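Local atomic coordinates of carbohydrate deacetylase Agd3 (Neosartorya fumigata, PDB entry 6NWZ), a protein that probably removes acetyl groups from the fungal exopolysaccharide galactosaminogalactan, a step required for Aspergillus fumigatus biofilm formation. Residues A[253-258]-A[429-434]; A[297-302]-A[422-427]; A[373-378]-A[415-420]. One frame throughout, in Å; residues are numbered along the deposited sequence.

Interaction 1. Residues A[253-258]-A[429-434]; sequences QIDDMF and GIIPPA. With ZN (zinc ion), chain L; ZN (zinc ion), chain M.
One side of the zinc site in the deacetylase domain is formed by Q253 and D255 on strand 252-257 and I431 on the loop that follows strand 429-430. Apart from the metals, the contact is apolar against polar, and no hydrogen bond crosses it. With CG1 beside its backbone N (chi1 -54°) and the chain extended beyond, I431 carries CD1 over the face of the Q253 amide, 3.6 Å from Q253 CD. The same methyl comes obliquely to the D255 carboxylate, 3.4 Å from OD1. The second branch of I431 spans both oxygens, CG2 standing 3.5 Å from D255 OD1 and 3.7 Å from D255 OD2. The polar ends have their own partners outside these two segments. R491 takes both D255 OD1, in a salt bridge, and Q253 OE1, while Q253 NE2 bonds to E301 and H594; the amide is thus held from both ends. D255 OD2 turns to one zinc at 2.4 Å, which H546 also binds. The next residue, D256, holds the other zinc through OD1 at 2.0 Å, together with H388 and H392. Consecutive aspartates thus serve adjacent ions. I431 also reaches the side chain of H388. One metal held by an aspartate and two histidines resembles the site of NodB-type polysaccharide deacetylases, although here the preceding aspartate carries a second zinc ion.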
loop_
_atom_site.group_PDB
_atom_site.type_symbol
_atom_site.label_atom_id
_atom_site.label_comp_id
_atom_site.label_asym_id
_atom_site.label_seq_id
_atom_site.Cartn_x
_atom_site.Cartn_y
_atom_site.Cartn_z
ATOM N N GLN A 253 -2.329 9.399 8.964
ATOM C CA GLN A 253 -2.000 10.790 9.242
ATOM C C GLN A 253 -3.238 11.565 9.671
ATOM O O GLN A 253 -4.311 11.415 9.080
ATOM C CB GLN A 253 -1.378 11.451 8.016
ATOM C CG GLN A 253 -0.006 10.924 7.683
ATOM C CD GLN A 253 0.584 11.607 6.478
ATOM O OE1 GLN A 253 -0.134 11.987 5.554
ATOM N NE2 GLN A 253 1.897 11.781 6.483
ATOM N N ILE A 254 -3.078 12.400 10.698
ATOM C CA ILE A 254 -4.169 13.185 11.270
ATOM C C ILE A 254 -3.895 14.648 10.947
ATOM O O ILE A 254 -3.034 15.281 11.570
ATOM C CB ILE A 254 -4.302 12.972 12.781
ATOM C CG1 ILE A 254 -4.346 11.481 13.117
ATOM C CG2 ILE A 254 -5.544 13.683 13.299
ATOM C CD1 ILE A 254 -5.477 10.740 12.459
ATOM N N ASP A 255 -4.638 15.195 9.988
ATOM C CA ASP A 255 -4.466 16.583 9.591
ATOM C C ASP A 255 -5.214 17.515 10.542
ATOM O O ASP A 255 -6.082 17.094 11.313
ATOM C CB ASP A 255 -4.967 16.805 8.161
ATOM C CG ASP A 255 -4.188 16.011 7.120
ATOM O OD1 ASP A 255 -3.202 15.328 7.475
ATOM O OD2 ASP A 255 -4.571 16.077 5.934
ATOM N N ASP A 256 -4.846 18.798 10.487
ATOM C CA ASP A 256 -5.601 19.885 11.107
ATOM C C ASP A 256 -5.493 19.897 12.629
ATOM O O ASP A 256 -6.375 20.430 13.307
ATOM C CB ASP A 256 -7.077 19.846 10.697
ATOM C CG ASP A 256 -7.276 20.009 9.207
ATOM O OD1 ASP A 256 -6.272 20.092 8.468
ATOM O OD2 ASP A 256 -8.446 20.064 8.774
ATOM N N MET A 257 -4.425 19.332 13.189
ATOM C CA MET A 257 -4.258 19.371 14.638
ATOM C C MET A 257 -4.046 20.803 15.115
ATOM O O MET A 257 -3.282 21.569 14.517
ATOM C CB MET A 257 -3.090 18.495 15.080
ATOM C CG MET A 257 -2.911 18.413 16.596
ATOM S SD MET A 257 -4.322 17.708 17.492
ATOM C CE MET A 257 -4.435 16.094 16.729
ATOM N N PHE A 258 -4.735 21.149 16.204
ATOM C CA PHE A 258 -4.839 22.451 16.856
ATOM C C PHE A 258 -5.861 23.352 16.168
ATOM O O PHE A 258 -6.148 24.429 16.687
ATOM C CB PHE A 258 -3.497 23.203 16.965
ATOM C CG PHE A 258 -2.535 22.590 17.943
ATOM C CD1 PHE A 258 -2.537 22.977 19.273
ATOM C CD2 PHE A 258 -1.628 21.626 17.531
ATOM C CE1 PHE A 258 -1.654 22.413 20.174
ATOM C CE2 PHE A 258 -0.744 21.061 18.428
ATOM C CZ PHE A 258 -0.754 21.452 19.748
ATOM N N GLY A 429 9.485 17.279 4.902
ATOM C CA GLY A 429 8.207 17.071 4.249
ATOM C C GLY A 429 7.081 17.734 5.010
ATOM O O GLY A 429 7.183 18.009 6.211
ATOM N N ILE A 430 5.995 17.997 4.284
ATOM C CA ILE A 430 4.795 18.586 4.855
ATOM C C ILE A 430 3.581 17.830 4.340
ATOM O O ILE A 430 3.646 17.095 3.354
ATOM C CB ILE A 430 4.645 20.086 4.518
ATOM C CG1 ILE A 430 4.309 20.264 3.033
ATOM C CG2 ILE A 430 5.901 20.851 4.881
ATOM C CD1 ILE A 430 3.975 21.689 2.649
ATOM N N ILE A 431 2.464 18.026 5.030
ATOM C CA ILE A 431 1.151 17.668 4.504
ATOM C C ILE A 431 0.534 18.957 3.974
ATOM O O ILE A 431 0.053 19.777 4.768
ATOM C CB ILE A 431 0.263 17.019 5.577
ATOM C CG1 ILE A 431 0.981 15.825 6.221
ATOM C CG2 ILE A 431 -1.080 16.619 4.977
ATOM C CD1 ILE A 431 0.150 15.085 7.255
ATOM N N PRO A 432 0.546 19.195 2.665
ATOM C CA PRO A 432 0.070 20.482 2.136
ATOM C C PRO A 432 -1.378 20.728 2.520
ATOM O O PRO A 432 -2.192 19.792 2.550
ATOM C CB PRO A 432 0.240 20.329 0.615
ATOM C CG PRO A 432 0.401 18.859 0.377
ATOM C CD PRO A 432 1.052 18.309 1.603
ATOM N N PRO A 433 -1.740 21.974 2.824
ATOM C CA PRO A 433 -3.059 22.246 3.421
ATOM C C PRO A 433 -4.171 21.983 2.417
ATOM O O PRO A 433 -4.253 22.643 1.378
ATOM C CB PRO A 433 -2.973 23.726 3.807
ATOM C CG PRO A 433 -1.977 24.306 2.835
ATOM C CD PRO A 433 -0.989 23.209 2.531
ATOM N N ALA A 434 -5.025 21.006 2.728
ATOM C CA ALA A 434 -6.081 20.556 1.820
ATOM C C ALA A 434 -5.514 20.122 0.472
ATOM O O ALA A 434 -6.198 20.204 -0.552
ATOM C CB ALA A 434 -7.150 21.635 1.621
HETATM ZN ZN ZN L . -5.881 20.325 6.536
HETATM ZN ZN ZN M . -6.430 17.250 4.868
#

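Interaction 2. Residues A[297-302]-A[422-427]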
loop_
_atom_site.group_PDB
_atom_site.type_symbol
_atom_site.label_atom_id
_atom_site.label_comp_id
_atom_site.label_asym_id
_atom_site.label_seq_id
_atom_site.Cartn_x
_atom_site.Cartn_y
_atom_site.Cartn_z
ATOM N N SER A 297 4.525 -2.743 14.515
ATOM C CA SER A 297 4.859 -1.501 15.197
ATOM C C SER A 297 4.036 -0.363 14.610
ATOM O O SER A 297 4.353 0.142 13.528
ATOM C CB SER A 297 6.352 -1.193 15.071
ATOM O OG SER A 297 6.627 0.125 15.506
ATOM N N TYR A 298 2.983 0.050 15.310
ATOM C CA TYR A 298 2.061 1.057 14.805
ATOM C C TYR A 298 2.081 2.299 15.686
ATOM O O TYR A 298 2.120 2.201 16.916
ATOM C CB TYR A 298 0.637 0.502 14.724
ATOM C CG TYR A 298 -0.410 1.540 14.386
ATOM C CD1 TYR A 298 -0.597 1.969 13.076
ATOM C CD2 TYR A 298 -1.218 2.086 15.375
ATOM C CE1 TYR A 298 -1.555 2.919 12.766
ATOM C CE2 TYR A 298 -2.180 3.037 15.075
ATOM C CZ TYR A 298 -2.344 3.449 13.770
ATOM O OH TYR A 298 -3.300 4.393 13.476
ATOM N N PHE A 299 2.053 3.468 15.048
ATOM C CA PHE A 299 1.848 4.722 15.758
ATOM C C PHE A 299 1.080 5.679 14.856
ATOM O O PHE A 299 0.957 5.467 13.646
ATOM C CB PHE A 299 3.171 5.343 16.238
ATOM C CG PHE A 299 4.110 5.758 15.132
ATOM C CD1 PHE A 299 3.958 6.978 14.486
ATOM C CD2 PHE A 299 5.171 4.945 14.766
ATOM C CE1 PHE A 299 4.832 7.363 13.482
ATOM C CE2 PHE A 299 6.049 5.326 13.766
ATOM C CZ PHE A 299 5.877 6.537 13.122
ATOM N N VAL A 300 0.567 6.745 15.465
ATOM C CA VAL A 300 -0.274 7.722 14.783
ATOM C C VAL A 300 0.542 8.979 14.519
ATOM O O VAL A 300 1.140 9.546 15.444
ATOM C CB VAL A 300 -1.527 8.045 15.614
ATOM C CG1 VAL A 300 -2.418 9.013 14.863
ATOM C CG2 VAL A 300 -2.274 6.765 15.959
ATOM N N GLU A 301 0.559 9.420 13.262
ATOM C CA GLU A 301 1.305 10.597 12.837
ATOM C C GLU A 301 0.366 11.784 12.679
ATOM O O GLU A 301 -0.711 11.664 12.085
ATOM C CB GLU A 301 2.037 10.336 11.519
ATOM C CG GLU A 301 3.147 11.326 11.207
ATOM C CD GLU A 301 3.944 10.932 9.977
ATOM O OE1 GLU A 301 3.342 10.376 9.034
ATOM O OE2 GLU A 301 5.173 11.171 9.957
ATOM N N VAL A 302 0.795 12.936 13.190
ATOM C CA VAL A 302 -0.059 14.108 13.342
ATOM C C VAL A 302 0.528 15.272 12.551
ATOM O O VAL A 302 1.741 15.520 12.605
ATOM C CB VAL A 302 -0.221 14.484 14.826
ATOM C CG1 VAL A 302 -1.056 15.739 14.956
ATOM C CG2 VAL A 302 -0.864 13.337 15.580
ATOM N N ALA A 422 10.797 15.301 18.708
ATOM C CA ALA A 422 10.133 14.035 18.962
ATOM C C ALA A 422 10.917 12.883 18.345
ATOM O O ALA A 422 11.705 13.055 17.410
ATOM C CB ALA A 422 8.710 14.049 18.406
ATOM N N LYS A 423 10.694 11.690 18.900
ATOM C CA LYS A 423 11.309 10.491 18.347
ATOM C C LYS A 423 10.950 10.326 16.876
ATOM O O LYS A 423 11.814 10.014 16.046
ATOM C CB LYS A 423 10.876 9.265 19.154
ATOM C CG LYS A 423 11.290 7.943 18.526
ATOM C CD LYS A 423 10.914 6.748 19.395
ATOM C CE LYS A 423 9.424 6.722 19.699
ATOM N NZ LYS A 423 9.005 5.471 20.393
ATOM N N TRP A 424 9.687 10.555 16.535
ATOM C CA TRP A 424 9.171 10.404 15.179
ATOM C C TRP A 424 8.792 11.787 14.665
ATOM O O TRP A 424 7.735 12.322 15.014
ATOM C CB TRP A 424 7.983 9.450 15.169
ATOM C CG TRP A 424 8.350 8.041 15.517
ATOM C CD1 TRP A 424 9.427 7.338 15.058
ATOM C CD2 TRP A 424 7.649 7.163 16.408
ATOM N NE1 TRP A 424 9.434 6.076 15.601
ATOM C CE2 TRP A 424 8.353 5.943 16.432
ATOM C CE3 TRP A 424 6.494 7.291 17.184
ATOM C CZ2 TRP A 424 7.939 4.858 17.200
ATOM C CZ3 TRP A 424 6.086 6.212 17.949
ATOM C CH2 TRP A 424 6.806 5.011 17.950
ATOM N N PHE A 425 9.658 12.362 13.830
ATOM C CA PHE A 425 9.460 13.701 13.299
ATOM C C PHE A 425 9.954 13.769 11.860
ATOM O O PHE A 425 10.970 13.161 11.513
ATOM C CB PHE A 425 10.190 14.745 14.151
ATOM C CG PHE A 425 10.027 16.148 13.654
ATOM C CD1 PHE A 425 8.822 16.812 13.805
ATOM C CD2 PHE A 425 11.077 16.801 13.034
ATOM C CE1 PHE A 425 8.670 18.105 13.346
ATOM C CE2 PHE A 425 10.933 18.094 12.574
ATOM C CZ PHE A 425 9.729 18.747 12.730
ATOM N N THR A 426 9.226 14.515 11.032
ATOM C CA THR A 426 9.556 14.710 9.625
ATOM C C THR A 426 9.991 16.156 9.425
ATOM O O THR A 426 9.226 17.083 9.714
ATOM C CB THR A 426 8.361 14.382 8.726
ATOM O OG1 THR A 426 8.023 12.994 8.849
ATOM C CG2 THR A 426 8.680 14.697 7.277
ATOM N N SER A 427 11.216 16.347 8.930
ATOM C CA SER A 427 11.783 17.680 8.772
ATOM C C SER A 427 11.861 18.149 7.327
ATOM O O SER A 427 11.983 19.357 7.095
ATOM C CB SER A 427 13.189 17.740 9.392
ATOM O OG SER A 427 14.066 16.793 8.800
#
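An offset stack of two aromatic rings, F299 on W424, joins the chain entering strand 300-304 to the start of strand 424-426 in the deacetylase sheet. The phenyl ring and the six-membered ring of the indole are nearly parallel, with planes 8° apart and centroids 3.8 Å from each other. The overlap is displaced: F299 CE2 sits over the middle of the indole, whereas W424 CE3 lies toward the rim of the phenyl. At the near end F299 CB also meets W424 CZ3, at 3.5 Å. F299 reaches this position by setting CG between its backbone N and carbonyl carbon (chi1 64°). K423 CE lies over the rim of the opposite face of the indole. Further along, E301 OE2 and T426 OG1 approach to 3.6 Å without bonding to each other. Both accept backbone N-H groups at the start of helix 594-607, from H594 and Q595 respectively, which accounts for their lying side by side. F299 N makes a weak hydrogen bond to T591. These two strands are not direct partners: strand 384-387 runs between them, parallel to both, and strand 252-257 continues the sheet beyond 300-304.

Interaction 3. Residues A[373-378]-A[415-420]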
loop_
_atom_site.group_PDB
_atom_site.type_symbol
_atom_site.label_atom_id
_atom_site.label_comp_id
_atom_site.label_asym_id
_atom_site.label_seq_id
_atom_site.Cartn_x
_atom_site.Cartn_y
_atom_site.Cartn_z
ATOM N N TRP A 373 -0.380 19.398 26.598
ATOM C CA TRP A 373 -0.434 17.946 26.474
ATOM C C TRP A 373 0.524 17.453 25.396
ATOM O O TRP A 373 1.305 16.522 25.627
ATOM C CB TRP A 373 -1.859 17.487 26.176
ATOM C CG TRP A 373 -2.013 16.001 26.252
ATOM C CD1 TRP A 373 -2.348 15.266 27.352
ATOM C CD2 TRP A 373 -1.824 15.062 25.186
ATOM N NE1 TRP A 373 -2.386 13.928 27.036
ATOM C CE2 TRP A 373 -2.070 13.777 25.711
ATOM C CE3 TRP A 373 -1.477 15.183 23.838
ATOM C CZ2 TRP A 373 -1.976 12.625 24.937
ATOM C CZ3 TRP A 373 -1.385 14.038 23.071
ATOM C CH2 TRP A 373 -1.633 12.777 23.622
ATOM N N TRP A 374 0.485 18.070 24.210
ATOM C CA TRP A 374 1.346 17.621 23.118
ATOM C C TRP A 374 2.819 17.819 23.444
ATOM O O TRP A 374 3.661 17.008 23.042
ATOM C CB TRP A 374 0.992 18.349 21.820
ATOM C CG TRP A 374 -0.088 17.684 21.044
ATOM C CD1 TRP A 374 -1.298 18.211 20.703
ATOM C CD2 TRP A 374 -0.066 16.352 20.517
ATOM N NE1 TRP A 374 -2.030 17.291 19.988
ATOM C CE2 TRP A 374 -1.296 16.142 19.864
ATOM C CE3 TRP A 374 0.875 15.319 20.535
ATOM C CZ2 TRP A 374 -1.607 14.944 19.233
ATOM C CZ3 TRP A 374 0.563 14.130 19.911
ATOM C CH2 TRP A 374 -0.669 13.951 19.269
ATOM N N THR A 375 3.155 18.892 24.160
ATOM C CA THR A 375 4.548 19.169 24.484
ATOM C C THR A 375 5.087 18.291 25.608
ATOM O O THR A 375 6.306 18.253 25.804
ATOM C CB THR A 375 4.723 20.645 24.851
ATOM O OG1 THR A 375 3.844 20.986 25.931
ATOM C CG2 THR A 375 4.409 21.522 23.657
ATOM N N THR A 376 4.225 17.593 26.340
ATOM C CA THR A 376 4.681 16.643 27.348
ATOM C C THR A 376 5.432 15.507 26.665
ATOM O O THR A 376 4.871 14.857 25.767
ATOM C CB THR A 376 3.504 16.091 28.149
ATOM O OG1 THR A 376 2.773 17.174 28.733
ATOM C CG2 THR A 376 3.997 15.169 29.253
ATOM N N PRO A 377 6.685 15.237 27.043
ATOM C CA PRO A 377 7.490 14.289 26.256
ATOM C C PRO A 377 6.854 12.917 26.118
ATOM O O PRO A 377 6.899 12.330 25.028
ATOM C CB PRO A 377 8.810 14.236 27.031
ATOM C CG PRO A 377 8.883 15.555 27.713
ATOM C CD PRO A 377 7.473 15.888 28.100
ATOM N N ALA A 378 6.240 12.400 27.186
ATOM C CA ALA A 378 5.624 11.080 27.114
ATOM C C ALA A 378 4.522 11.029 26.064
ATOM O O ALA A 378 4.323 9.989 25.426
ATOM C CB ALA A 378 5.074 10.678 28.482
ATOM N N LYS A 415 9.728 24.349 16.550
ATOM C CA LYS A 415 11.001 24.374 17.259
ATOM C C LYS A 415 10.841 24.961 18.657
ATOM O O LYS A 415 11.350 24.400 19.633
ATOM C CB LYS A 415 12.035 25.162 16.451
ATOM C CG LYS A 415 13.372 25.368 17.157
ATOM C CD LYS A 415 14.387 26.040 16.240
ATOM C CE LYS A 415 15.545 26.641 17.025
ATOM N NZ LYS A 415 16.224 25.631 17.878
ATOM N N GLN A 416 10.131 26.089 18.771
ATOM C CA GLN A 416 9.929 26.713 20.077
ATOM C C GLN A 416 9.143 25.799 21.003
ATOM O O GLN A 416 9.465 25.671 22.190
ATOM C CB GLN A 416 9.202 28.052 19.922
ATOM C CG GLN A 416 8.684 28.624 21.242
ATOM C CD GLN A 416 7.852 29.886 21.075
ATOM O OE1 GLN A 416 6.751 29.852 20.526
ATOM N NE2 GLN A 416 8.373 31.005 21.565
ATOM N N VAL A 417 8.107 25.154 20.473
ATOM C CA VAL A 417 7.238 24.325 21.293
ATOM C C VAL A 417 7.867 22.967 21.599
ATOM O O VAL A 417 7.450 22.300 22.556
ATOM C CB VAL A 417 5.876 24.253 20.580
ATOM C CG1 VAL A 417 5.356 22.837 20.473
ATOM C CG2 VAL A 417 4.887 25.168 21.284
ATOM N N GLY A 418 8.891 22.566 20.845
ATOM C CA GLY A 418 9.646 21.363 21.125
ATOM C C GLY A 418 9.235 20.134 20.344
ATOM O O GLY A 418 9.857 19.076 20.515
ATOM N N LEU A 419 8.215 20.238 19.491
ATOM C CA LEU A 419 7.738 19.063 18.772
ATOM C C LEU A 419 8.787 18.518 17.811
ATOM O O LEU A 419 8.819 17.309 17.556
ATOM C CB LEU A 419 6.445 19.396 18.028
ATOM C CG LEU A 419 5.228 19.580 18.935
ATOM C CD1 LEU A 419 4.007 20.043 18.148
ATOM C CD2 LEU A 419 4.936 18.286 19.684
ATOM N N ASP A 420 9.661 19.374 17.281
ATOM C CA ASP A 420 10.660 18.876 16.341
ATOM C C ASP A 420 11.710 18.001 17.005
ATOM O O ASP A 420 12.578 17.473 16.306
ATOM C CB ASP A 420 11.339 20.036 15.605
ATOM C CG ASP A 420 12.115 20.957 16.529
ATOM O OD1 ASP A 420 12.095 20.756 17.763
ATOM O OD2 ASP A 420 12.753 21.896 16.005
#
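W374 meets L419 and T375 meets V417 where two helices, 369-375 and 400-417, come together at their C-terminal ends, a helix-end packing beside the sheet, whose strand 300-304 touches W374 through V302 and L419 through H304. W374 comes first and turns its carbonyl and CB to L419: its O is 3.8 Å from L419 CD2, and its CB is 4.5 Å from the same methyl. The indole itself swings off in another direction, with W373 CZ3 over one face and with F258, H304 and F383 among the rings around it. T375 is next and carries the larger part. Its OG1 sits between the backbone N and the carbonyl carbon (chi1 56°) and turns back to the L371 carbonyl of its own helix, which puts the methyl, CG2, on the side of V417. The helix then ends: T376 N bonds to W373 O at 3.2 Å, and T376 stands immediately ahead of helix 377-380. From that helix R380 reaches G418 O, a polar tie beside the apolar ones. On the facing segment, G418 leaves helical geometry with a phi of 97°, where any CB would press on the V417 carbonyl O, in keeping with a glycine. L419 follows on the W374 side and V417 stays with T375, the two side chains crossing at about a right angle with T375 CG2 3.6 Å from V417 CG1.

All three contacts lie in the deacetylase domain and are nested along the chain: interaction 3 falls within the loop closed by interaction 2, which in turn falls within that of interaction 1. The centres of interactions 1 and 2 are about 13 Å apart, as are those of 2 and 3, while 1 and 3 are about 17 Å apart. Strands 252-257 and 300-304 are parallel neighbours, joined by I254 N to E301 O at 2.8 Å. Helix 400-417 leads through interaction 3 into strand 424-426, and then strand 429-430 leads to the zinc site. W374 reaches back to M257 and F258, so helix 369-375 is in direct contact with the strand that carries the zinc-binding aspartates.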